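Local coordinates for protein transcriptional regulator, LRP/AsnC family (Neisseria meningitidis, PDB 2P5V) that probably regulates transcription by binding specific DNA sequences, and binds calcium ions, at residues L60-P63 against E64-N67; L16-L19 against Q20-R24; R44-Q47 against L48-G52. All blocks are in the same frame, centred on the assembly; numbering follows the deposited sequence.

In the fold
Contacts 2 and 3 are neighbours in the winged helix-turn-helix part of the chain: each is the last stretch of a helix, 10-21 and 38-50, and the two helices pack together where L19 meets L45 and L16 meets L48. Both are partly buried, with leucines turned into the shared core and polar residues at the helix ends. Contact 1 lies on the surface, where strand 54-61 leads into the loop before strand 70-78, and its bonds run largely through serine hydroxyls and a carboxylate. Main-chain bonds dominate contacts 2 and 3, though an asparagine amide joins them in contact 2. Contacts 1 and 2 also touch the second subunit.

Contact 1: L60-P63 against E64-N67; sequences LLSP and ESVN
The turn that takes the chain out of strand 54-61 is tied together by S62, E64 and S65, just past the point where L60 and L61 pair with an antiparallel strand of the second subunit. S62 works from two atoms. Its OG, anti to its own nitrogen (chi1 160°), accepts S65 N at 3.2 Å and donates to E64 OE1 at 3.0 Å, meeting that oxygen on its anti side and somewhat out of the carboxylate plane. Its carbonyl O takes S65 OG in a short bond of 2.6 Å, which arrives well bent from the C=O direction (131°), while S65 N adds a weak bond to the same oxygen. E64 bends at chi2 (69°), and this folds the carboxylate back beside the P63 ring, with OE1 3.6 Å from P63 CD. V66 N closes the next step by a weak bond to P63 O, and V66 O is held by H158 of the second subunit. E64 is a calcium ligand in a crystal structure of this protein; in this chain no calcium is bound there, and OE2 hydrogen-bonds a glycerol, probably from the crystallisation liquor. Fastened by S62 through one oxygen, the carboxylate probably keeps its other oxygen turned to outside partners.

Contact 2: L16-L19 against Q20-R24; sequences LQVL and QENGR
N22 reaches back over the last turn of helix 10-21 to V18, and its side chain follows V18 O from CB to ND2. CB lies 3.7 Å from V18 O. CG, anti to its own carbonyl carbon, is at much the same distance from that oxygen, and the amide is swung about chi2 (-89°) until ND2 comes within 3.1 Å of V18 O and donates to it. That donor sits slightly off the carbonyl plane, and V18 O in turn lies somewhat out of the N22 amide plane. The main chain of the same residue supplies a second grip: N22 N bonds V18 O at 2.8 Å, in the carbonyl plane. One carbonyl is thus held twice by one residue, with a weak third bond from E21 N.

N22 is where the chain leaves helical geometry, so its amide covers a carbonyl at the C-terminal end of the first helix in the winged helix-turn-helix fold. Two residues earlier the same i to i-4 bond joins Q20 N to L16 O at 3.0 Å. The Q20 side chain starts alongside that carbonyl, CG 3.2 Å from L16 O, then runs on extended so that OE1 can accept L154 N. E21 turns outward to S153.

L19 faces the other way: it packs on L30 of helix 27-33 and Y57 of strand 54-61, while its CD2 comes 3.9 Å from N22 O. Backbone hydrogen bonds from L19, still in the helix, and from G23, just past it, join the second subunit, and the R24 guanidinium makes a cation-pi contact with Y57 of that subunit.

Contact 3: R44-Q47 against L48-G52; sequences RLKQ and LEDAG
L45 and E49, one turn apart, cross side chains: the carboxylate atom E49 OE2 comes 3.7 Å from L45 CG, over the branch point of the leucine. Beneath them E49 N bonds L45 O at 3.0 Å. D50 lies beside K46, its OD2 3.8 Å from K46 CG and 3.2 Å from K46 O; those two oxygens are both acceptors and share no hydrogen bond, while D50 N holds K46 O at 2.9 Å. L48 sets its CG 3.4 Å from R44 O, and its CD1 just reaches L45 CD1 at 4.5 Å.

These are the closing turns of helix 38-50, the third helix of the winged helix-turn-helix unit and, as in other such folds, probably the one offered to DNA. A51 N still bonds Q47 O at 2.8 Å; at G52 phi turns positive (87°) and a Schellman motif ends the helix.

Further out, neighbours fix the ends of the side chains. E49 runs out extended, which lets OE2 bond Y57 OH while it rests against the leucine. R44 reaches D9 in a salt bridge, and its side chain also packs on I15 of helix 10-21. I15 also packs on L48, whose remaining neighbours include L8 and I53.

Contact 1: L60-P63 against E64-N67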
ATOM      1  N   LEU G  60      23.283 -29.321   7.987  1.00 42.91           N
ATOM      2  CA  LEU G  60      22.852 -27.938   8.093  1.00 44.95           C
ATOM      3  C   LEU G  60      23.984 -27.124   8.727  1.00 46.05           C
ATOM      4  O   LEU G  60      24.537 -27.503   9.768  1.00 41.96           O
ATOM      5  CB  LEU G  60      21.566 -27.838   8.906  1.00 46.22           C
ATOM      6  CG  LEU G  60      20.401 -28.736   8.473  1.00 42.65           C
ATOM      7  CD1 LEU G  60      19.204 -28.492   9.373  1.00 40.43           C
ATOM      8  CD2 LEU G  60      20.030 -28.506   7.011  1.00 38.27           C
ATOM      9  N   LEU G  61      24.335 -26.019   8.074  1.00 44.20           N
ATOM     10  CA  LEU G  61      25.451 -25.188   8.502  1.00 43.58           C
ATOM     11  C   LEU G  61      24.998 -23.912   9.206  1.00 42.96           C
ATOM     12  O   LEU G  61      23.871 -23.435   9.013  1.00 38.82           O
ATOM     13  CB  LEU G  61      26.335 -24.827   7.299  1.00 39.62           C
ATOM     14  CG  LEU G  61      26.828 -25.974   6.401  1.00 40.45           C
ATOM     15  CD1 LEU G  61      27.913 -25.473   5.448  1.00 44.97           C
ATOM     16  CD2 LEU G  61      27.337 -27.160   7.205  1.00 45.96           C
ATOM     17  N   SER G  62      25.890 -23.383  10.040  1.00 42.30           N
ATOM     18  CA  SER G  62      25.731 -22.057  10.646  1.00 44.33           C
ATOM     19  C   SER G  62      26.127 -21.014   9.604  1.00 41.70           C
ATOM     20  O   SER G  62      27.272 -21.004   9.160  1.00 37.54           O
ATOM     21  CB  SER G  62      26.629 -21.923  11.884  1.00 41.25           C
ATOM     22  OG  SER G  62      26.848 -20.564  12.225  1.00 42.41           O
ATOM     23  N   PRO G  63      25.180 -20.156   9.181  1.00 46.33           N
ATOM     24  CA  PRO G  63      25.513 -19.079   8.227  1.00 46.58           C
ATOM     25  C   PRO G  63      26.630 -18.144   8.696  1.00 52.14           C
ATOM     26  O   PRO G  63      27.463 -17.725   7.893  1.00 51.21           O
ATOM     27  CB  PRO G  63      24.196 -18.299   8.103  1.00 50.85           C
ATOM     28  CG  PRO G  63      23.142 -19.264   8.485  1.00 47.13           C
ATOM     29  CD  PRO G  63      23.746 -20.158   9.524  1.00 41.65           C
ATOM     30  N   GLU G  64      26.649 -17.844   9.993  1.00 49.59           N
ATOM     31  CA  GLU G  64      27.589 -16.882  10.554  1.00 51.88           C
ATOM     32  C   GLU G  64      28.993 -17.471  10.501  1.00 54.42           C
ATOM     33  O   GLU G  64      29.967 -16.758  10.247  1.00 57.71           O
ATOM     34  CB  GLU G  64      27.239 -16.544  12.008  1.00 55.82           C
ATOM     35  CG  GLU G  64      25.824 -16.009  12.237  1.00 62.89           C
ATOM     36  CD  GLU G  64      24.733 -17.060  12.020  1.00 73.44           C
ATOM     37  OE1 GLU G  64      24.958 -18.253  12.340  1.00 71.05           O
ATOM     38  OE2 GLU G  64      23.651 -16.689  11.512  1.00 79.83           O
ATOM     39  N   SER G  65      29.092 -18.778  10.740  1.00 48.88           N
ATOM     40  CA  SER G  65      30.375 -19.463  10.721  1.00 48.41           C
ATOM     41  C   SER G  65      31.014 -19.413   9.336  1.00 47.39           C
ATOM     42  O   SER G  65      32.231 -19.478   9.220  1.00 46.74           O
ATOM     43  CB  SER G  65      30.227 -20.911  11.196  1.00 49.28           C
ATOM     44  OG  SER G  65      29.524 -21.688  10.247  1.00 46.83           O
ATOM     45  N   VAL G  66      30.201 -19.279   8.288  1.00 48.80           N
ATOM     46  CA  VAL G  66      30.726 -19.162   6.922  1.00 48.84           C
ATOM     47  C   VAL G  66      30.560 -17.741   6.375  1.00 52.70           C
ATOM     48  O   VAL G  66      30.521 -17.526   5.157  1.00 51.39           O
ATOM     49  CB  VAL G  66      30.076 -20.200   5.982  1.00 52.75           C
ATOM     50  CG1 VAL G  66      30.386 -21.619   6.482  1.00 49.66           C
ATOM     51  CG2 VAL G  66      28.569 -19.969   5.869  1.00 42.65           C
ATOM     52  N   ASN G  67      30.458 -16.781   7.295  1.00 51.78           N
ATOM     53  CA  ASN G  67      30.506 -15.357   6.982  1.00 54.86           C
ATOM     54  C   ASN G  67      29.272 -14.843   6.231  1.00 49.61           C
ATOM     55  O   ASN G  67      29.332 -13.806   5.571  1.00 53.51           O
ATOM     56  CB  ASN G  67      31.805 -15.025   6.211  1.00 57.42           C
ATOM     57  CG  ASN G  67      32.072 -13.527   6.115  1.00 66.79           C
ATOM     58  OD1 ASN G  67      31.732 -12.762   7.019  1.00 65.89           O
ATOM     59  ND2 ASN G  67      32.678 -13.103   5.007  1.00 75.31           N
TER

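Contact 2: L16-L19 against Q20-R24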
ATOM      1  N   LEU G  16      10.682 -40.974  12.137  1.00 42.31           N
ATOM      2  CA  LEU G  16      10.768 -39.722  11.378  1.00 42.27           C
ATOM      3  C   LEU G  16      11.139 -38.542  12.275  1.00 40.44           C
ATOM      4  O   LEU G  16      11.923 -37.680  11.886  1.00 44.97           O
ATOM      5  CB  LEU G  16       9.456 -39.443  10.642  1.00 42.90           C
ATOM      6  CG  LEU G  16       9.100 -40.451   9.545  1.00 42.85           C
ATOM      7  CD1 LEU G  16       7.620 -40.373   9.220  1.00 39.06           C
ATOM      8  CD2 LEU G  16       9.940 -40.237   8.292  1.00 40.32           C
ATOM      9  N   GLN G  17      10.583 -38.508  13.478  1.00 43.92           N
ATOM     10  CA  GLN G  17      10.937 -37.472  14.440  1.00 42.96           C
ATOM     11  C   GLN G  17      12.413 -37.555  14.809  1.00 44.07           C
ATOM     12  O   GLN G  17      13.098 -36.533  14.868  1.00 45.72           O
ATOM     13  CB  GLN G  17      10.083 -37.592  15.697  1.00 46.45           C
ATOM     14  CG  GLN G  17       8.605 -37.283  15.478  1.00 49.09           C
ATOM     15  CD  GLN G  17       7.756 -37.620  16.691  1.00 41.87           C
ATOM     16  OE1 GLN G  17       8.235 -38.211  17.658  1.00 48.50           O
ATOM     17  NE2 GLN G  17       6.487 -37.244  16.642  1.00 37.81           N
ATOM     18  N   VAL G  18      12.895 -38.773  15.056  1.00 44.05           N
ATOM     19  CA  VAL G  18      14.292 -38.982  15.433  1.00 42.24           C
ATOM     20  C   VAL G  18      15.230 -38.515  14.323  1.00 42.30           C
ATOM     21  O   VAL G  18      16.176 -37.767  14.575  1.00 37.04           O
ATOM     22  CB  VAL G  18      14.591 -40.470  15.755  1.00 46.25           C
ATOM     23  CG1 VAL G  18      16.091 -40.741  15.745  1.00 39.86           C
ATOM     24  CG2 VAL G  18      13.987 -40.860  17.100  1.00 44.41           C
ATOM     25  N   LEU G  19      14.962 -38.961  13.101  1.00 39.22           N
ATOM     26  CA  LEU G  19      15.829 -38.653  11.960  1.00 45.40           C
ATOM     27  C   LEU G  19      15.798 -37.175  11.542  1.00 48.59           C
ATOM     28  O   LEU G  19      16.793 -36.657  11.023  1.00 46.92           O
ATOM     29  CB  LEU G  19      15.460 -39.533  10.760  1.00 46.07           C
ATOM     30  CG  LEU G  19      15.827 -41.012  10.871  1.00 48.15           C
ATOM     31  CD1 LEU G  19      15.224 -41.775   9.696  1.00 42.00           C
ATOM     32  CD2 LEU G  19      17.344 -41.205  10.938  1.00 45.34           C
ATOM     33  N   GLN G  20      14.660 -36.510  11.746  1.00 48.01           N
ATOM     34  CA  GLN G  20      14.550 -35.085  11.440  1.00 44.51           C
ATOM     35  C   GLN G  20      15.513 -34.267  12.291  1.00 43.98           C
ATOM     36  O   GLN G  20      16.100 -33.301  11.809  1.00 43.41           O
ATOM     37  CB  GLN G  20      13.117 -34.578  11.625  1.00 44.88           C
ATOM     38  CG  GLN G  20      12.234 -34.802  10.409  1.00 45.86           C
ATOM     39  CD  GLN G  20      10.946 -34.012  10.454  1.00 45.87           C
ATOM     40  OE1 GLN G  20      10.555 -33.392   9.463  1.00 46.46           O
ATOM     41  NE2 GLN G  20      10.282 -34.016  11.606  1.00 40.29           N
ATOM     42  N   GLU G  21      15.673 -34.673  13.548  1.00 45.68           N
ATOM     43  CA  GLU G  21      16.594 -34.018  14.471  1.00 44.33           C
ATOM     44  C   GLU G  21      18.028 -34.525  14.352  1.00 45.01           C
ATOM     45  O   GLU G  21      18.967 -33.750  14.493  1.00 47.93           O
ATOM     46  CB  GLU G  21      16.097 -34.170  15.911  1.00 44.78           C
ATOM     47  CG  GLU G  21      14.896 -33.297  16.228  1.00 54.15           C
ATOM     48  CD  GLU G  21      15.187 -31.816  16.019  1.00 64.44           C
ATOM     49  OE1 GLU G  21      16.111 -31.285  16.668  1.00 69.41           O
ATOM     50  OE2 GLU G  21      14.497 -31.186  15.193  1.00 72.47           O
ATOM     51  N   ASN G  22      18.190 -35.820  14.091  1.00 47.56           N
ATOM     52  CA  ASN G  22      19.508 -36.457  14.034  1.00 48.46           C
ATOM     53  C   ASN G  22      19.619 -37.309  12.774  1.00 50.98           C
ATOM     54  O   ASN G  22      19.471 -38.537  12.814  1.00 49.52           O
ATOM     55  CB  ASN G  22      19.748 -37.329  15.276  1.00 51.88           C
ATOM     56  CG  ASN G  22      19.250 -36.685  16.560  1.00 48.97           C
ATOM     57  OD1 ASN G  22      19.976 -35.942  17.222  1.00 43.19           O
ATOM     58  ND2 ASN G  22      18.004 -36.982  16.920  1.00 51.77           N
ATOM     59  N   GLY G  23      19.880 -36.645  11.656  1.00 49.80           N
ATOM     60  CA  GLY G  23      19.905 -37.293  10.350  1.00 49.67           C
ATOM     61  C   GLY G  23      21.077 -38.226  10.095  1.00 52.53           C
ATOM     62  O   GLY G  23      21.047 -38.992   9.135  1.00 51.84           O
ATOM     63  N   ARG G  24      22.105 -38.176  10.942  1.00 51.42           N
ATOM     64  CA  ARG G  24      23.289 -39.020  10.753  1.00 56.21           C
ATOM     65  C   ARG G  24      23.421 -40.171  11.773  1.00 54.48           C
ATOM     66  O   ARG G  24      24.531 -40.553  12.146  1.00 56.92           O
ATOM     67  CB  ARG G  24      24.553 -38.153  10.740  1.00 56.05           C
ATOM     68  CG  ARG G  24      25.589 -38.633   9.748  1.00 51.29           C
ATOM     69  CD  ARG G  24      26.794 -37.734   9.734  1.00 51.91           C
ATOM     70  NE  ARG G  24      27.558 -37.874   8.499  1.00 52.51           N
ATOM     71  CZ  ARG G  24      28.439 -38.839   8.248  1.00 56.53           C
ATOM     72  NH1 ARG G  24      28.694 -39.787   9.143  1.00 65.24           N
ATOM     73  NH2 ARG G  24      29.073 -38.858   7.085  1.00 59.41           N
TER

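Contact 3: R44-Q47 against L48-G52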
ATOM      1  N   ARG G  44      11.538 -50.706   7.886  1.00 41.05           N
ATOM      2  CA  ARG G  44      10.578 -49.617   8.042  1.00 40.10           C
ATOM      3  C   ARG G  44      11.111 -48.317   7.447  1.00 38.50           C
ATOM      4  O   ARG G  44      10.390 -47.615   6.748  1.00 40.76           O
ATOM      5  CB  ARG G  44      10.237 -49.396   9.512  1.00 33.81           C
ATOM      6  CG  ARG G  44       9.563 -50.571  10.182  1.00 46.94           C
ATOM      7  CD  ARG G  44       9.474 -50.373  11.684  1.00 50.06           C
ATOM      8  NE  ARG G  44       8.171 -49.848  12.076  1.00 54.76           N
ATOM      9  CZ  ARG G  44       7.076 -50.586  12.241  1.00 55.51           C
ATOM     10  NH1 ARG G  44       7.097 -51.901  12.052  1.00 64.33           N
ATOM     11  NH2 ARG G  44       5.942 -50.005  12.597  1.00 61.84           N
ATOM     12  N   LEU G  45      12.371 -48.004   7.729  1.00 40.68           N
ATOM     13  CA  LEU G  45      13.016 -46.813   7.171  1.00 45.23           C
ATOM     14  C   LEU G  45      13.063 -46.858   5.639  1.00 47.41           C
ATOM     15  O   LEU G  45      12.796 -45.855   4.970  1.00 48.76           O
ATOM     16  CB  LEU G  45      14.433 -46.668   7.727  1.00 46.70           C
ATOM     17  CG  LEU G  45      15.231 -45.456   7.256  1.00 42.86           C
ATOM     18  CD1 LEU G  45      14.442 -44.180   7.512  1.00 44.29           C
ATOM     19  CD2 LEU G  45      16.587 -45.413   7.939  1.00 45.01           C
ATOM     20  N   LYS G  46      13.412 -48.022   5.099  1.00 49.67           N
ATOM     21  CA  LYS G  46      13.429 -48.246   3.652  1.00 49.53           C
ATOM     22  C   LYS G  46      12.083 -47.908   3.007  1.00 46.03           C
ATOM     23  O   LYS G  46      12.040 -47.286   1.950  1.00 42.52           O
ATOM     24  CB  LYS G  46      13.772 -49.707   3.348  1.00 55.37           C
ATOM     25  CG  LYS G  46      14.433 -49.917   1.996  1.00 65.16           C
ATOM     26  CD  LYS G  46      15.956 -49.822   2.087  1.00 69.77           C
ATOM     27  CE  LYS G  46      16.562 -51.075   2.714  1.00 72.78           C
ATOM     28  NZ  LYS G  46      18.027 -51.162   2.482  1.00 75.88           N
ATOM     29  N   GLN G  47      10.991 -48.338   3.641  1.00 42.42           N
ATOM     30  CA  GLN G  47       9.637 -48.039   3.165  1.00 45.95           C
ATOM     31  C   GLN G  47       9.390 -46.529   3.140  1.00 45.25           C
ATOM     32  O   GLN G  47       8.803 -45.997   2.193  1.00 43.73           O
ATOM     33  CB  GLN G  47       8.585 -48.726   4.050  1.00 45.83           C
ATOM     34  CG  GLN G  47       8.561 -50.259   3.932  1.00 54.24           C
ATOM     35  CD  GLN G  47       7.915 -50.964   5.131  1.00 56.87           C
ATOM     36  OE1 GLN G  47       7.517 -50.329   6.111  1.00 70.34           O
ATOM     37  NE2 GLN G  47       7.819 -52.289   5.052  1.00 58.25           N
ATOM     38  N   LEU G  48       9.854 -45.847   4.182  1.00 46.19           N
ATOM     39  CA  LEU G  48       9.715 -44.396   4.295  1.00 43.27           C
ATOM     40  C   LEU G  48      10.473 -43.643   3.200  1.00 45.16           C
ATOM     41  O   LEU G  48       9.969 -42.650   2.677  1.00 43.54           O
ATOM     42  CB  LEU G  48      10.191 -43.915   5.672  1.00 39.74           C
ATOM     43  CG  LEU G  48       9.346 -44.378   6.852  1.00 33.55           C
ATOM     44  CD1 LEU G  48      10.037 -44.070   8.167  1.00 34.16           C
ATOM     45  CD2 LEU G  48       7.987 -43.717   6.788  1.00 44.01           C
ATOM     46  N   GLU G  49      11.675 -44.111   2.864  1.00 46.47           N
ATOM     47  CA  GLU G  49      12.472 -43.505   1.790  1.00 51.17           C
ATOM     48  C   GLU G  49      11.891 -43.823   0.413  1.00 49.89           C
ATOM     49  O   GLU G  49      11.807 -42.946  -0.443  1.00 48.84           O
ATOM     50  CB  GLU G  49      13.926 -43.977   1.853  1.00 50.37           C
ATOM     51  CG  GLU G  49      14.747 -43.330   2.960  1.00 53.31           C
ATOM     52  CD  GLU G  49      16.053 -44.068   3.227  1.00 55.28           C
ATOM     53  OE1 GLU G  49      16.469 -44.888   2.378  1.00 67.28           O
ATOM     54  OE2 GLU G  49      16.661 -43.833   4.292  1.00 48.02           O
ATOM     55  N   ASP G  50      11.498 -45.078   0.209  1.00 47.61           N
ATOM     56  CA  ASP G  50      10.875 -45.495  -1.045  1.00 50.51           C
ATOM     57  C   ASP G  50       9.523 -44.809  -1.262  1.00 49.44           C
ATOM     58  O   ASP G  50       9.153 -44.508  -2.397  1.00 49.02           O
ATOM     59  CB  ASP G  50      10.698 -47.020  -1.084  1.00 52.62           C
ATOM     60  CG  ASP G  50      12.022 -47.771  -1.015  1.00 55.55           C
ATOM     61  OD1 ASP G  50      13.089 -47.150  -1.237  1.00 57.23           O
ATOM     62  OD2 ASP G  50      11.991 -48.989  -0.727  1.00 56.73           O
ATOM     63  N   ALA G  51       8.794 -44.565  -0.174  1.00 49.18           N
ATOM     64  CA  ALA G  51       7.511 -43.858  -0.228  1.00 43.87           C
ATOM     65  C   ALA G  51       7.661 -42.371  -0.562  1.00 47.57           C
ATOM     66  O   ALA G  51       6.683 -41.715  -0.922  1.00 50.63           O
ATOM     67  CB  ALA G  51       6.780 -44.007   1.090  1.00 44.13           C
ATOM     68  N   GLY G  52       8.873 -41.838  -0.423  1.00 44.97           N
ATOM     69  CA  GLY G  52       9.132 -40.427  -0.680  1.00 42.04           C
ATOM     70  C   GLY G  52       8.878 -39.545   0.529  1.00 42.52           C
ATOM     71  O   GLY G  52       8.839 -38.320   0.403  1.00 42.88           O
TER